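Local coordinates for protein glutathione S-transferase domain (Burkholderia graminis, PDB 4MF5) that binds glutathione and, as a member of the glutathione S-transferase superfamily, probably transfers it to electrophilic substrates, at residues R42-L48 with P66-V72; E187-R193 with F230-A236; W195-Y201 with A239-R243. One frame throughout, in Å; residues are numbered along the deposited sequence.

Contact 1: R42-L48 with P66-V72; sequences RLQLYSL and PYEPHLV
Gln-44 and His-70 meet on one face of two parallel strands, 43-47 and 67-71, of the thioredoxin-like βαβ unit with which a glutathione S-transferase begins; helix 51-63 makes the crossover. The two side chains slant across each other, amide and imidazole planes 44° apart, and His-70 NE2 donates to Gln-44 OE1 at 2.7 Å, with the oxygen close to the ring plane. The amide of Gln-44 suits this place because it accepts and donates at once. Its NE2 donates to Glu-68 OE1 at 3.0 Å, from above the carboxylate plane, and also to Arg-42 O. A bend at chi2 (-70°) folds the Gln-44 chain over toward the neighbouring strand. Glu-68 runs alongside it, extended, and its carboxylate also accepts from the backbone N of His-39 and Ala-38, so a buried carboxylate, probably charged, is met by three N-H groups. Next along this face, the ring of Tyr-46 lies nearly parallel to that of His-70 but slid aside, with CE1 3.6 Å from His-70 CD2. On the reverse face, which helix 51-63 covers, Leu-45 CD2 rests 3.9 Å from Tyr-67 CE2, while Tyr-67 OH reaches Glu-61 and Ser-252. Past the last rung of the backbone ladder, Val-72 N to Ser-47 O, Leu-48 CD1 touches Leu-71 CD1 at 3.5 Å.

Contact 2: E187-R193 with F230-A236; sequences EQRLEGR and FPNVQRA
Glu-187 reaches across to the first turn of helix 231-242 and receives the backbone N-H groups of Asn-232 and Val-233. A bend at chi2 (66°) points both carboxylate oxygens at that turn: OE1 accepts from Val-233 N at 2.9 Å, and OE2 takes Asn-232 N on its syn lone pair, also at 2.9 Å. Asn-232 ND2 adds a third bond, coming down on Glu-187 OE2 from above the carboxylate plane. A glutamate suits this position, its negative charge probably interacting favourably with the positive end of the helix dipole. One turn on, Leu-190 is a knob in a hole formed by Asn-232, Val-233, Arg-235 and Ala-236. This joins the end of helix 170-190 to the start of helix 231-242 within the all-helical C-terminal domain of the glutathione S-transferase fold, and Phe-209 of helix 203-216 packs on Leu-190 too. Glu-191 is the second residue of the type II turn Leu-190 to Arg-193, and its OE1 accepts from Asn-232 ND2 at 2.8 Å. Gly-192, whose positive phi suits this turn, is bridged by water from its N to Asn-232 OD1. Last, Arg-193 O accepts from Arg-235 NH2 at 2.9 Å; that NH2 also donates to Asn-232 OD1, lying in the guanidinium plane.

Contact 3: W195-Y201 with A239-R243; sequences WILGDQY and AFVAR
Arg-243, just past the end of helix 231-242, lays its side chain over the ring of Tyr-201. From CB the chain runs through CG to CD, which stands over the ring in a CH-pi contact, 3.7 Å from Tyr-201 CZ. The bend at chi3 (64°) then turns the rest across the same face: NE comes within 3.4 Å of Tyr-201 CZ, and CZ of Arg-243 lies 3.6 Å from Tyr-201 CE2. At the tip, NH2 lies over the CD2 and CE2 side of the ring. Guanidinium and ring planes are 23° apart, a stacked cation-pi pair. At the edge of the Tyr-201 ring, Phe-240 CD1 meets Tyr-201 CE1 at 3.8 Å. Trp-195 carries Tyr-201 CD1 over one face of its indole and points CH2 at the helix, 4.0 Å from Ala-239 CB, where the small methyl suits a broad ring. The contact joins the loop between helices 170-190 and 203-216 to the end of helix 231-242. Arginine suits its place as a flat cation that can stack while its NE salt-bridges Glu-62, which weakly accepts from Tyr-201 OH as well. The positive charge is probably shared between that carboxylate and the electron-rich ring face, which would hold the guanidinium flat on Tyr-201.

From the N terminus, contact 1 closes first, joining two strands of the N-terminal sheet around helix 51-63, and it is complete before the other two open. Contacts 2 and 3 come later, in the helical C-terminal domain, and cross along the chain: 187-193, 195-201, 230-236 and 239-243 alternate between them. Each closes a loop holding helix 203-216, and both bring the chain back to helix 231-242, contact 2 at its start and contact 3 at its end. Their centres lie 10 Å apart and they touch, as where Leu-190 packs against the backbone of Trp-195. Contact 1 stands apart, about 20 Å from contact 2 and 12 Å from contact 3 between nearest atoms.

Contact 1: R42-L48 with P66-V72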
loop_
_atom_site.group_PDB
_atom_site.type_symbol
_atom_site.label_atom_id
_atom_site.label_comp_id
_atom_site.label_asym_id
_atom_site.label_seq_id
_atom_site.Cartn_x
_atom_site.Cartn_y
_atom_site.Cartn_z
ATOM N N ARG A 42 23.143 9.670 -12.098
ATOM C CA ARG A 42 21.896 8.984 -12.437
ATOM C C ARG A 42 21.232 8.439 -11.185
ATOM O O ARG A 42 21.909 8.008 -10.248
ATOM C CB ARG A 42 22.162 7.792 -13.380
ATOM C CG ARG A 42 22.872 8.199 -14.657
ATOM C CD ARG A 42 23.187 7.072 -15.648
ATOM N NE ARG A 42 24.146 7.578 -16.649
ATOM C CZ ARG A 42 24.759 6.866 -17.599
ATOM N NH1 ARG A 42 24.552 5.579 -17.720
ATOM N NH2 ARG A 42 25.604 7.455 -18.439
ATOM N N LEU A 43 19.908 8.414 -11.191
ATOM C CA LEU A 43 19.160 7.691 -10.194
ATOM C C LEU A 43 19.730 6.279 -10.058
ATOM O O LEU A 43 19.956 5.566 -11.061
ATOM C CB LEU A 43 17.696 7.661 -10.604
ATOM C CG LEU A 43 16.739 6.975 -9.620
ATOM C CD1 LEU A 43 15.366 7.641 -9.640
ATOM C CD2 LEU A 43 16.619 5.482 -9.904
ATOM N N GLN A 44 19.952 5.860 -8.809
ATOM C CA GLN A 44 20.494 4.548 -8.495
ATOM C C GLN A 44 19.328 3.643 -8.110
ATOM O O GLN A 44 18.537 3.979 -7.232
ATOM C CB GLN A 44 21.449 4.678 -7.315
ATOM C CG GLN A 44 22.605 5.656 -7.563
ATOM C CD GLN A 44 23.587 5.119 -8.570
ATOM O OE1 GLN A 44 24.158 4.039 -8.380
ATOM N NE2 GLN A 44 23.804 5.856 -9.653
ATOM N N LEU A 45 19.247 2.486 -8.757
ATOM C CA LEU A 45 18.199 1.496 -8.500
ATOM C C LEU A 45 18.839 0.243 -7.931
ATOM O O LEU A 45 19.718 -0.335 -8.561
ATOM C CB LEU A 45 17.470 1.151 -9.800
ATOM C CG LEU A 45 16.468 0.008 -9.704
ATOM C CD1 LEU A 45 15.300 0.359 -8.792
ATOM C CD2 LEU A 45 15.975 -0.391 -11.085
ATOM N N TYR A 46 18.365 -0.191 -6.759
ATOM C CA TYR A 46 18.863 -1.397 -6.088
ATOM C C TYR A 46 17.701 -2.372 -6.096
ATOM O O TYR A 46 16.713 -2.185 -5.389
ATOM C CB TYR A 46 19.351 -1.052 -4.688
ATOM C CG TYR A 46 20.295 0.142 -4.654
ATOM C CD1 TYR A 46 21.668 0.005 -4.831
ATOM C CD2 TYR A 46 19.788 1.418 -4.439
ATOM C CE1 TYR A 46 22.500 1.112 -4.797
ATOM C CE2 TYR A 46 20.617 2.522 -4.410
ATOM C CZ TYR A 46 21.969 2.369 -4.588
ATOM O OH TYR A 46 22.756 3.495 -4.537
ATOM N N SER A 47 17.767 -3.370 -6.975
ATOM C CA SER A 47 16.587 -4.163 -7.266
ATOM C C SER A 47 16.921 -5.559 -7.755
ATOM O O SER A 47 18.080 -5.948 -7.892
ATOM C CB SER A 47 15.743 -3.388 -8.283
ATOM O OG SER A 47 14.434 -3.928 -8.387
ATOM N N LEU A 48 15.851 -6.293 -8.032
ATOM C CA LEU A 48 15.877 -7.637 -8.595
ATOM C C LEU A 48 14.626 -7.702 -9.454
ATOM O O LEU A 48 13.633 -7.094 -9.093
ATOM C CB LEU A 48 15.804 -8.688 -7.488
ATOM C CG LEU A 48 16.023 -10.157 -7.842
ATOM C CD1 LEU A 48 17.452 -10.406 -8.301
ATOM C CD2 LEU A 48 15.683 -11.020 -6.636
ATOM N N PRO A 66 17.189 8.513 -16.878
ATOM C CA PRO A 66 18.391 7.683 -16.748
ATOM C C PRO A 66 18.474 7.020 -15.385
ATOM O O PRO A 66 18.103 7.612 -14.366
ATOM C CB PRO A 66 19.531 8.701 -16.931
ATOM C CG PRO A 66 18.909 9.804 -17.757
ATOM C CD PRO A 66 17.511 9.909 -17.235
ATOM N N TYR A 67 19.003 5.812 -15.362
ATOM C CA TYR A 67 19.212 5.148 -14.087
ATOM C C TYR A 67 20.356 4.177 -14.179
ATOM O O TYR A 67 20.728 3.720 -15.270
ATOM C CB TYR A 67 17.935 4.456 -13.607
ATOM C CG TYR A 67 17.485 3.245 -14.393
ATOM C CD1 TYR A 67 16.835 3.393 -15.615
ATOM C CD2 TYR A 67 17.678 1.961 -13.908
ATOM C CE1 TYR A 67 16.360 2.297 -16.324
ATOM C CE2 TYR A 67 17.224 0.855 -14.610
ATOM C CZ TYR A 67 16.569 1.023 -15.806
ATOM O OH TYR A 67 16.109 -0.097 -16.459
ATOM N N GLU A 68 20.912 3.846 -13.022
ATOM C CA GLU A 68 21.984 2.882 -12.896
ATOM C C GLU A 68 21.478 1.717 -12.069
ATOM O O GLU A 68 21.256 1.873 -10.873
ATOM C CB GLU A 68 23.209 3.507 -12.224
ATOM C CG GLU A 68 24.382 2.547 -12.143
ATOM C CD GLU A 68 25.646 3.128 -11.571
ATOM O OE1 GLU A 68 25.696 4.347 -11.344
ATOM O OE2 GLU A 68 26.597 2.338 -11.340
ATOM N N PRO A 69 21.260 0.551 -12.690
ATOM C CA PRO A 69 20.722 -0.588 -11.966
ATOM C C PRO A 69 21.821 -1.349 -11.232
ATOM O O PRO A 69 22.941 -1.474 -11.713
ATOM C CB PRO A 69 20.122 -1.450 -13.071
ATOM C CG PRO A 69 20.956 -1.148 -14.264
ATOM C CD PRO A 69 21.344 0.306 -14.142
ATOM N N HIS A 70 21.452 -1.885 -10.085
ATOM C CA HIS A 70 22.324 -2.695 -9.246
ATOM C C HIS A 70 21.549 -3.919 -8.811
ATOM O O HIS A 70 20.463 -3.787 -8.249
ATOM C CB HIS A 70 22.773 -1.913 -8.022
ATOM C CG HIS A 70 23.525 -0.670 -8.360
ATOM N ND1 HIS A 70 24.838 -0.672 -8.787
ATOM C CD2 HIS A 70 23.135 0.624 -8.353
ATOM C CE1 HIS A 70 25.220 0.573 -9.025
ATOM N NE2 HIS A 70 24.203 1.377 -8.771
ATOM N N LEU A 71 22.114 -5.096 -9.059
ATOM C CA LEU A 71 21.440 -6.341 -8.777
ATOM C C LEU A 71 21.642 -6.726 -7.312
ATOM O O LEU A 71 22.765 -6.972 -6.851
ATOM C CB LEU A 71 22.000 -7.434 -9.685
ATOM C CG LEU A 71 21.302 -8.791 -9.578
ATOM C CD1 LEU A 71 19.916 -8.743 -10.171
ATOM C CD2 LEU A 71 22.153 -9.864 -10.252
ATOM N N VAL A 72 20.544 -6.778 -6.585
ATOM C CA VAL A 72 20.521 -7.175 -5.197
ATOM C C VAL A 72 20.162 -8.654 -5.175
ATOM O O VAL A 72 19.001 -9.026 -5.369
ATOM C CB VAL A 72 19.502 -6.341 -4.409
ATOM C CG1 VAL A 72 19.418 -6.794 -2.970
ATOM C CG2 VAL A 72 19.839 -4.856 -4.483
HETATM O O HOH W 1 23.358 3.763 -16.018
HETATM O O HOH W 2 18.548 10.060 -13.285
#

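Contact 2: E187-R193 with F230-A236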
loop_
_atom_site.group_PDB
_atom_site.type_symbol
_atom_site.label_atom_id
_atom_site.label_comp_id
_atom_site.label_asym_id
_atom_site.label_seq_id
_atom_site.Cartn_x
_atom_site.Cartn_y
_atom_site.Cartn_z
ATOM N N GLU A 187 -11.189 -6.966 -13.245
ATOM C CA GLU A 187 -11.986 -7.266 -14.434
ATOM C C GLU A 187 -13.135 -6.282 -14.602
ATOM O O GLU A 187 -13.360 -5.735 -15.690
ATOM C CB GLU A 187 -12.516 -8.693 -14.354
ATOM C CG GLU A 187 -13.351 -9.117 -15.527
ATOM C CD GLU A 187 -12.576 -9.199 -16.818
ATOM O OE1 GLU A 187 -11.341 -9.264 -16.770
ATOM O OE2 GLU A 187 -13.224 -9.214 -17.892
ATOM N N GLN A 188 -13.892 -6.065 -13.551
ATOM C CA GLN A 188 -14.990 -5.111 -13.601
ATOM C C GLN A 188 -14.509 -3.699 -13.829
ATOM O O GLN A 188 -15.147 -2.952 -14.530
ATOM C CB GLN A 188 -15.854 -5.208 -12.341
ATOM C CG GLN A 188 -17.081 -4.349 -12.384
ATOM C CD GLN A 188 -17.965 -4.735 -13.574
ATOM O OE1 GLN A 188 -18.386 -5.895 -13.675
ATOM N NE2 GLN A 188 -18.160 -3.804 -14.525
ATOM N N ARG A 189 -13.370 -3.338 -13.248
ATOM C CA ARG A 189 -12.831 -2.010 -13.446
ATOM C C ARG A 189 -12.411 -1.776 -14.898
ATOM O O ARG A 189 -12.570 -0.686 -15.457
ATOM C CB ARG A 189 -11.655 -1.789 -12.498
ATOM C CG ARG A 189 -10.949 -0.479 -12.689
ATOM C CD ARG A 189 -11.830 0.681 -12.386
ATOM N NE ARG A 189 -11.134 1.883 -12.699
ATOM C CZ ARG A 189 -11.630 3.094 -12.514
ATOM N NH1 ARG A 189 -10.910 4.138 -12.898
ATOM N NH2 ARG A 189 -12.813 3.264 -11.929
ATOM N N LEU A 190 -11.843 -2.802 -15.518
ATOM C CA LEU A 190 -11.341 -2.691 -16.885
ATOM C C LEU A 190 -12.436 -2.779 -17.926
ATOM O O LEU A 190 -12.178 -2.481 -19.098
ATOM C CB LEU A 190 -10.270 -3.744 -17.142
ATOM C CG LEU A 190 -8.951 -3.469 -16.431
ATOM C CD1 LEU A 190 -8.102 -4.738 -16.468
ATOM C CD2 LEU A 190 -8.194 -2.304 -17.028
ATOM N N GLU A 191 -13.657 -3.153 -17.546
ATOM C CA GLU A 191 -14.749 -3.186 -18.493
ATOM C C GLU A 191 -14.986 -1.790 -19.023
ATOM O O GLU A 191 -15.266 -0.862 -18.268
ATOM C CB GLU A 191 -16.001 -3.746 -17.824
ATOM C CG GLU A 191 -17.217 -3.808 -18.718
ATOM C CD GLU A 191 -16.994 -4.629 -19.968
ATOM O OE1 GLU A 191 -16.280 -5.652 -19.930
ATOM O OE2 GLU A 191 -17.579 -4.248 -21.007
ATOM N N GLY A 192 -14.871 -1.633 -20.337
ATOM C CA GLY A 192 -15.085 -0.344 -20.963
ATOM C C GLY A 192 -13.907 0.605 -20.806
ATOM O O GLY A 192 -14.043 1.774 -21.153
ATOM N N ARG A 193 -12.758 0.134 -20.308
ATOM C CA ARG A 193 -11.570 0.959 -20.138
ATOM C C ARG A 193 -10.381 0.314 -20.814
ATOM O O ARG A 193 -10.211 -0.907 -20.780
ATOM C CB ARG A 193 -11.238 1.169 -18.649
ATOM C CG ARG A 193 -12.246 2.007 -17.895
ATOM C CD ARG A 193 -11.814 2.308 -16.458
ATOM N NE ARG A 193 -12.772 3.209 -15.818
ATOM C CZ ARG A 193 -13.911 2.840 -15.231
ATOM N NH1 ARG A 193 -14.249 1.555 -15.110
ATOM N NH2 ARG A 193 -14.730 3.775 -14.734
ATOM N N PHE A 230 -11.343 -13.864 -16.946
ATOM C CA PHE A 230 -11.182 -12.414 -16.787
ATOM C C PHE A 230 -10.682 -11.844 -18.122
ATOM O O PHE A 230 -9.512 -11.488 -18.264
ATOM C CB PHE A 230 -10.208 -12.134 -15.636
ATOM C CG PHE A 230 -10.576 -12.861 -14.372
ATOM C CD1 PHE A 230 -11.590 -12.382 -13.537
ATOM C CD2 PHE A 230 -9.926 -14.032 -14.009
ATOM C CE1 PHE A 230 -11.948 -13.066 -12.385
ATOM C CE2 PHE A 230 -10.296 -14.715 -12.851
ATOM C CZ PHE A 230 -11.290 -14.217 -12.041
ATOM N N PRO A 231 -11.562 -11.746 -19.119
ATOM C CA PRO A 231 -11.094 -11.371 -20.464
ATOM C C PRO A 231 -10.528 -9.945 -20.544
ATOM O O PRO A 231 -9.568 -9.717 -21.287
ATOM C CB PRO A 231 -12.355 -11.550 -21.333
ATOM C CG PRO A 231 -13.492 -11.497 -20.370
ATOM C CD PRO A 231 -12.969 -12.166 -19.126
ATOM N N ASN A 232 -11.111 -8.986 -19.841
ATOM C CA ASN A 232 -10.525 -7.657 -19.823
ATOM C C ASN A 232 -9.121 -7.654 -19.221
ATOM O O ASN A 232 -8.225 -6.972 -19.708
ATOM C CB ASN A 232 -11.392 -6.661 -19.062
ATOM C CG ASN A 232 -12.645 -6.300 -19.799
ATOM O OD1 ASN A 232 -12.594 -5.625 -20.842
ATOM N ND2 ASN A 232 -13.752 -6.663 -19.251
ATOM N N VAL A 233 -8.932 -8.398 -18.136
ATOM C CA VAL A 233 -7.601 -8.529 -17.549
ATOM C C VAL A 233 -6.657 -9.152 -18.578
ATOM O O VAL A 233 -5.523 -8.700 -18.734
ATOM C CB VAL A 233 -7.626 -9.358 -16.252
ATOM C CG1 VAL A 233 -6.212 -9.651 -15.764
ATOM C CG2 VAL A 233 -8.416 -8.654 -15.169
ATOM N N GLN A 234 -7.107 -10.189 -19.284
ATOM C CA GLN A 234 -6.239 -10.814 -20.272
ATOM C C GLN A 234 -5.860 -9.863 -21.402
ATOM O O GLN A 234 -4.726 -9.890 -21.868
ATOM C CB GLN A 234 -6.912 -12.064 -20.866
ATOM C CG GLN A 234 -7.112 -13.160 -19.811
ATOM C CD GLN A 234 -7.312 -14.508 -20.435
ATOM O OE1 GLN A 234 -8.239 -14.715 -21.304
ATOM N NE2 GLN A 234 -6.495 -15.425 -20.081
ATOM N N ARG A 235 -6.805 -9.048 -21.846
ATOM C CA ARG A 235 -6.545 -8.031 -22.848
ATOM C C ARG A 235 -5.485 -7.045 -22.398
ATOM O O ARG A 235 -4.522 -6.761 -23.128
ATOM C CB ARG A 235 -7.855 -7.274 -23.125
ATOM C CG ARG A 235 -7.750 -6.009 -23.937
ATOM C CD ARG A 235 -9.082 -5.314 -24.195
ATOM N NE ARG A 235 -9.862 -4.965 -23.004
ATOM C CZ ARG A 235 -9.612 -3.966 -22.165
ATOM N NH1 ARG A 235 -8.523 -3.206 -22.338
ATOM N NH2 ARG A 235 -10.468 -3.721 -21.175
ATOM N N ALA A 236 -5.678 -6.493 -21.214
ATOM C CA ALA A 236 -4.771 -5.466 -20.721
ATOM C C ALA A 236 -3.409 -6.061 -20.391
ATOM O O ALA A 236 -2.390 -5.409 -20.636
ATOM C CB ALA A 236 -5.393 -4.761 -19.528
HETATM O O HOH W 3 -14.128 -3.790 -22.137
#

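Contact 3: W195-Y201 with A239-R243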
loop_
_atom_site.group_PDB
_atom_site.type_symbol
_atom_site.label_atom_id
_atom_site.label_comp_id
_atom_site.label_asym_id
_atom_site.label_seq_id
_atom_site.Cartn_x
_atom_site.Cartn_y
_atom_site.Cartn_z
ATOM N N TRP A 195 -7.157 1.008 -19.816
ATOM C CA TRP A 195 -6.245 0.829 -18.704
ATOM C C TRP A 195 -7.023 1.107 -17.418
ATOM O O TRP A 195 -8.197 1.504 -17.445
ATOM C CB TRP A 195 -5.034 1.772 -18.861
ATOM C CG TRP A 195 -4.176 1.445 -20.016
ATOM C CD1 TRP A 195 -4.054 2.151 -21.170
ATOM C CD2 TRP A 195 -3.314 0.307 -20.152
ATOM N NE1 TRP A 195 -3.178 1.540 -22.019
ATOM C CE2 TRP A 195 -2.690 0.414 -21.410
ATOM C CE3 TRP A 195 -3.012 -0.789 -19.332
ATOM C CZ2 TRP A 195 -1.778 -0.540 -21.866
ATOM C CZ3 TRP A 195 -2.103 -1.717 -19.782
ATOM C CH2 TRP A 195 -1.502 -1.594 -21.034
ATOM N N ILE A 196 -6.377 0.918 -16.267
ATOM C CA ILE A 196 -7.088 1.033 -15.008
ATOM C C ILE A 196 -7.755 2.405 -14.827
ATOM O O ILE A 196 -8.872 2.495 -14.310
ATOM C CB ILE A 196 -6.187 0.636 -13.823
ATOM C CG1 ILE A 196 -5.912 -0.862 -13.883
ATOM C CG2 ILE A 196 -6.802 1.040 -12.489
ATOM C CD1 ILE A 196 -4.789 -1.305 -12.960
ATOM N N LEU A 197 -7.078 3.482 -15.246
ATOM C CA LEU A 197 -7.628 4.827 -15.110
ATOM C C LEU A 197 -8.380 5.284 -16.360
ATOM O O LEU A 197 -8.774 6.438 -16.429
ATOM C CB LEU A 197 -6.541 5.836 -14.755
ATOM C CG LEU A 197 -5.797 5.498 -13.461
ATOM C CD1 LEU A 197 -4.777 6.582 -13.167
ATOM C CD2 LEU A 197 -6.728 5.325 -12.279
ATOM N N GLY A 198 -8.620 4.411 -17.327
ATOM C CA GLY A 198 -9.343 4.799 -18.534
ATOM C C GLY A 198 -8.415 4.770 -19.721
ATOM O O GLY A 198 -7.693 3.797 -19.953
ATOM N N ASP A 199 -8.435 5.849 -20.503
ATOM C CA ASP A 199 -7.642 5.884 -21.703
ATOM C C ASP A 199 -6.155 5.915 -21.437
ATOM O O ASP A 199 -5.382 5.396 -22.241
ATOM C CB ASP A 199 -7.972 7.122 -22.551
ATOM C CG ASP A 199 -9.315 7.047 -23.239
ATOM O OD1 ASP A 199 -9.921 5.964 -23.325
ATOM O OD2 ASP A 199 -9.739 8.106 -23.751
ATOM N N GLN A 200 -5.736 6.528 -20.337
ATOM C CA GLN A 200 -4.311 6.785 -20.139
ATOM C C GLN A 200 -3.656 5.712 -19.283
ATOM O O GLN A 200 -4.013 5.514 -18.127
ATOM C CB GLN A 200 -4.103 8.134 -19.498
ATOM C CG GLN A 200 -4.668 9.272 -20.336
ATOM C CD GLN A 200 -4.161 9.276 -21.770
ATOM O OE1 GLN A 200 -4.943 9.403 -22.713
ATOM N NE2 GLN A 200 -2.849 9.134 -21.942
ATOM N N TYR A 201 -2.669 5.040 -19.860
ATOM C CA TYR A 201 -1.767 4.146 -19.151
ATOM C C TYR A 201 -1.087 4.930 -18.027
ATOM O O TYR A 201 -0.698 6.077 -18.231
ATOM C CB TYR A 201 -0.736 3.650 -20.163
ATOM C CG TYR A 201 0.401 2.814 -19.649
ATOM C CD1 TYR A 201 0.215 1.491 -19.269
ATOM C CD2 TYR A 201 1.698 3.321 -19.621
ATOM C CE1 TYR A 201 1.290 0.693 -18.897
ATOM C CE2 TYR A 201 2.768 2.543 -19.243
ATOM C CZ TYR A 201 2.568 1.212 -18.911
ATOM O OH TYR A 201 3.620 0.369 -18.603
ATOM N N ALA A 239 -1.527 -6.494 -23.662
ATOM C CA ALA A 239 -1.053 -5.192 -24.115
ATOM C C ALA A 239 0.160 -4.764 -23.287
ATOM O O ALA A 239 1.159 -4.279 -23.816
ATOM C CB ALA A 239 -2.169 -4.163 -24.017
ATOM N N PHE A 240 0.080 -4.934 -21.972
ATOM C CA PHE A 240 1.134 -4.504 -21.060
ATOM C C PHE A 240 2.460 -5.170 -21.383
ATOM O O PHE A 240 3.486 -4.494 -21.531
ATOM C CB PHE A 240 0.703 -4.817 -19.627
ATOM C CG PHE A 240 1.689 -4.344 -18.582
ATOM C CD1 PHE A 240 1.658 -3.031 -18.142
ATOM C CD2 PHE A 240 2.599 -5.200 -18.017
ATOM C CE1 PHE A 240 2.523 -2.582 -17.168
ATOM C CE2 PHE A 240 3.485 -4.764 -17.033
ATOM C CZ PHE A 240 3.436 -3.450 -16.607
ATOM N N VAL A 241 2.450 -6.504 -21.483
ATOM C CA VAL A 241 3.707 -7.212 -21.624
ATOM C C VAL A 241 4.368 -6.968 -22.950
ATOM O O VAL A 241 5.586 -7.148 -23.055
ATOM C CB VAL A 241 3.583 -8.728 -21.327
ATOM C CG1 VAL A 241 3.121 -8.965 -19.900
ATOM C CG2 VAL A 241 2.681 -9.445 -22.326
ATOM N N ALA A 242 3.600 -6.529 -23.952
ATOM C CA ALA A 242 4.131 -6.224 -25.277
ATOM C C ALA A 242 4.775 -4.843 -25.380
ATOM O O ALA A 242 5.447 -4.562 -26.379
ATOM C CB ALA A 242 3.041 -6.352 -26.317
ATOM N N ARG A 243 4.545 -3.956 -24.419
ATOM C CA ARG A 243 5.134 -2.630 -24.496
ATOM C C ARG A 243 6.652 -2.727 -24.464
ATOM O O ARG A 243 7.209 -3.369 -23.575
ATOM C CB ARG A 243 4.653 -1.755 -23.332
ATOM C CG ARG A 243 3.161 -1.443 -23.367
ATOM C CD ARG A 243 2.712 -0.600 -22.191
ATOM N NE ARG A 243 3.326 0.730 -22.190
ATOM C CZ ARG A 243 2.802 1.794 -22.766
ATOM N NH1 ARG A 243 1.655 1.719 -23.433
ATOM N NH2 ARG A 243 3.425 2.950 -22.664
#